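PDB 4PSR: alpha-fucosidase GH29 from Fusarium graminearum, which hydrolyses alpha-linked L-fucose, probably removing the alpha-1,6-linked fucose at the reducing-end N-acetylglucosamine of glycoprotein glycans. Local coordinates for residues 510-515 with 539-544. Residues are numbered along the deposited sequence; the frame is centred on the assembly and turned at random.
Sequences ADATGK and IRSIRV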
loop_
_atom_site.group_PDB
_atom_site.type_symbol
_atom_site.label_atom_id
_atom_site.label_comp_id
_atom_site.label_asym_id
_atom_site.label_seq_id
_atom_site.Cartn_x
_atom_site.Cartn_y
_atom_site.Cartn_z
ATOM N N ALA A 510 -35.638 12.378 -0.798
ATOM C CA ALA A 510 -36.627 11.314 -0.606
ATOM C C ALA A 510 -37.064 10.606 -1.891
ATOM O O ALA A 510 -37.714 9.561 -1.827
ATOM C CB ALA A 510 -37.848 11.870 0.128
ATOM N N ASP A 511 -36.693 11.149 -3.044
ATOM C CA ASP A 511 -37.164 10.627 -4.316
ATOM C C ASP A 511 -36.061 10.047 -5.207
ATOM O O ASP A 511 -36.126 10.150 -6.425
ATOM C CB ASP A 511 -37.899 11.738 -5.077
ATOM C CG ASP A 511 -37.051 12.995 -5.250
ATOM O OD1 ASP A 511 -35.829 12.942 -4.998
ATOM O OD2 ASP A 511 -37.610 14.041 -5.644
ATOM N N ALA A 512 -35.048 9.439 -4.599
ATOM C CA ALA A 512 -33.918 8.907 -5.350
ATOM C C ALA A 512 -33.240 9.982 -6.209
ATOM O O ALA A 512 -32.875 9.738 -7.367
ATOM C CB ALA A 512 -34.340 7.715 -6.199
ATOM N N THR A 513 -33.113 11.176 -5.641
ATOM C CA THR A 513 -32.302 12.239 -6.226
ATOM C C THR A 513 -31.452 12.871 -5.133
ATOM O O THR A 513 -31.521 12.464 -3.966
ATOM C CB THR A 513 -33.160 13.339 -6.923
ATOM O OG1 THR A 513 -33.848 14.121 -5.943
ATOM C CG2 THR A 513 -34.162 12.718 -7.887
ATOM N N GLY A 514 -30.651 13.861 -5.515
ATOM C CA GLY A 514 -29.729 14.508 -4.603
ATOM C C GLY A 514 -28.378 13.822 -4.624
ATOM O O GLY A 514 -28.057 13.098 -5.569
ATOM N N LYS A 515 -27.597 14.052 -3.573
ATOM C CA LYS A 515 -26.317 13.376 -3.386
ATOM C C LYS A 515 -26.590 11.888 -3.260
ATOM O O LYS A 515 -27.575 11.502 -2.651
ATOM C CB LYS A 515 -25.640 13.871 -2.108
ATOM C CG LYS A 515 -25.590 15.378 -1.984
ATOM C CD LYS A 515 -24.715 15.818 -0.816
ATOM C CE LYS A 515 -25.339 15.489 0.533
ATOM N NZ LYS A 515 -24.423 15.859 1.651
ATOM N N ILE A 539 -29.388 9.838 4.746
ATOM C CA ILE A 539 -30.053 9.039 3.731
ATOM C C ILE A 539 -31.571 9.190 3.856
ATOM O O ILE A 539 -32.122 8.987 4.940
ATOM C CB ILE A 539 -29.662 7.545 3.848
ATOM C CG1 ILE A 539 -28.146 7.386 3.617
ATOM C CG2 ILE A 539 -30.461 6.722 2.850
ATOM C CD1 ILE A 539 -27.660 5.990 3.957
ATOM N N ARG A 540 -32.225 9.514 2.744
ATOM C CA ARG A 540 -33.682 9.675 2.726
ATOM C C ARG A 540 -34.385 8.784 1.707
ATOM O O ARG A 540 -35.615 8.718 1.669
ATOM C CB ARG A 540 -34.056 11.146 2.482
ATOM C CG ARG A 540 -33.709 12.102 3.643
ATOM C CD ARG A 540 -34.543 11.852 4.888
ATOM N NE ARG A 540 -35.752 11.098 4.576
ATOM C CZ ARG A 540 -36.892 11.631 4.150
ATOM N NH1 ARG A 540 -37.920 10.836 3.879
ATOM N NH2 ARG A 540 -37.010 12.947 3.991
ATOM N N SER A 541 -33.625 8.093 0.864
ATOM C CA SER A 541 -34.203 7.110 -0.034
ATOM C C SER A 541 -33.117 6.125 -0.492
ATOM O O SER A 541 -31.917 6.404 -0.387
ATOM C CB SER A 541 -34.930 7.754 -1.233
ATOM O OG SER A 541 -34.065 8.519 -2.065
ATOM N N ILE A 542 -33.574 4.981 -0.979
ATOM C CA ILE A 542 -32.692 3.955 -1.508
ATOM C C ILE A 542 -33.367 3.283 -2.686
ATOM O O ILE A 542 -34.581 2.998 -2.642
ATOM C CB ILE A 542 -32.352 2.922 -0.429
ATOM C CG1 ILE A 542 -31.415 1.833 -0.982
ATOM C CG2 ILE A 542 -33.608 2.288 0.144
ATOM C CD1 ILE A 542 -30.796 0.982 0.108
ATOM N N ARG A 543 -32.601 3.042 -3.743
ATOM C CA ARG A 543 -33.040 2.228 -4.861
ATOM C C ARG A 543 -32.297 0.891 -4.828
ATOM O O ARG A 543 -31.057 0.854 -4.913
ATOM C CB ARG A 543 -32.788 2.912 -6.191
ATOM C CG ARG A 543 -33.502 2.230 -7.341
ATOM C CD ARG A 543 -33.726 3.199 -8.491
ATOM N NE ARG A 543 -32.528 3.984 -8.777
ATOM C CZ ARG A 543 -32.530 5.209 -9.285
ATOM N NH1 ARG A 543 -31.375 5.817 -9.518
ATOM N NH2 ARG A 543 -33.675 5.827 -9.562
ATOM N N VAL A 544 -33.059 -0.187 -4.691
ATOM C CA VAL A 544 -32.509 -1.539 -4.605
ATOM C C VAL A 544 -32.690 -2.196 -5.972
ATOM O O VAL A 544 -33.776 -2.175 -6.559
ATOM C CB VAL A 544 -33.234 -2.345 -3.516
ATOM C CG1 VAL A 544 -32.732 -3.803 -3.494
ATOM C CG2 VAL A 544 -33.075 -1.697 -2.138
#
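Ser541 and Ala512 supply the one hydrogen bond between these segments, and the pair illustrates how a buried hydroxyl can fasten a loop to the strand beside it. Ala512 N gives its hydrogen to Ser541 OG at 2.9 Å, along a moderately bent path of 142°. Rotation about the first side-chain bond sets OG between the backbone N and the carbonyl carbon of its own residue (chi1 62°), facing the turn of the loop. The same oxygen also bonds to the backbone carbonyl of Lys509, so one serine hydroxyl grips the loop at two backbone points: Ala512 N gives it a proton and Lys509 O receives its bond.

A weaker polar contact is added earlier in the loop. The CA-H of Ala510 is directed at Arg540 O, with 3.6 Å from CA to O and a nearly straight approach. Ser541 CB rests 3.4 Å from Ala510 O in van der Waals packing.

Two alanine methyls each lie over a face of a guanidinium. Ala510 CB is 3.9 Å from Arg540 NH1, and Ala512 CB comes equally close to Arg543 NH2. The Arg540 chain, bent at chi2 and chi3, curls back to bring its flat end over the first methyl, with NE bonded to the carbonyl of Val572. Arg543 starts with CG anti to the backbone N (chi1 -167°), and a bend at chi3 turns its guanidinium, whose NH2, the nitrogen that meets Ala512 CB, also forms a salt bridge to Glu569.

At the start of strand 541-544, Arg540 and Ser541 both face Phe507 in a classic beta bulge, where this strand pairs antiparallel with strand 504-507, the strand that leads into this surface hairpin loop before 516-519.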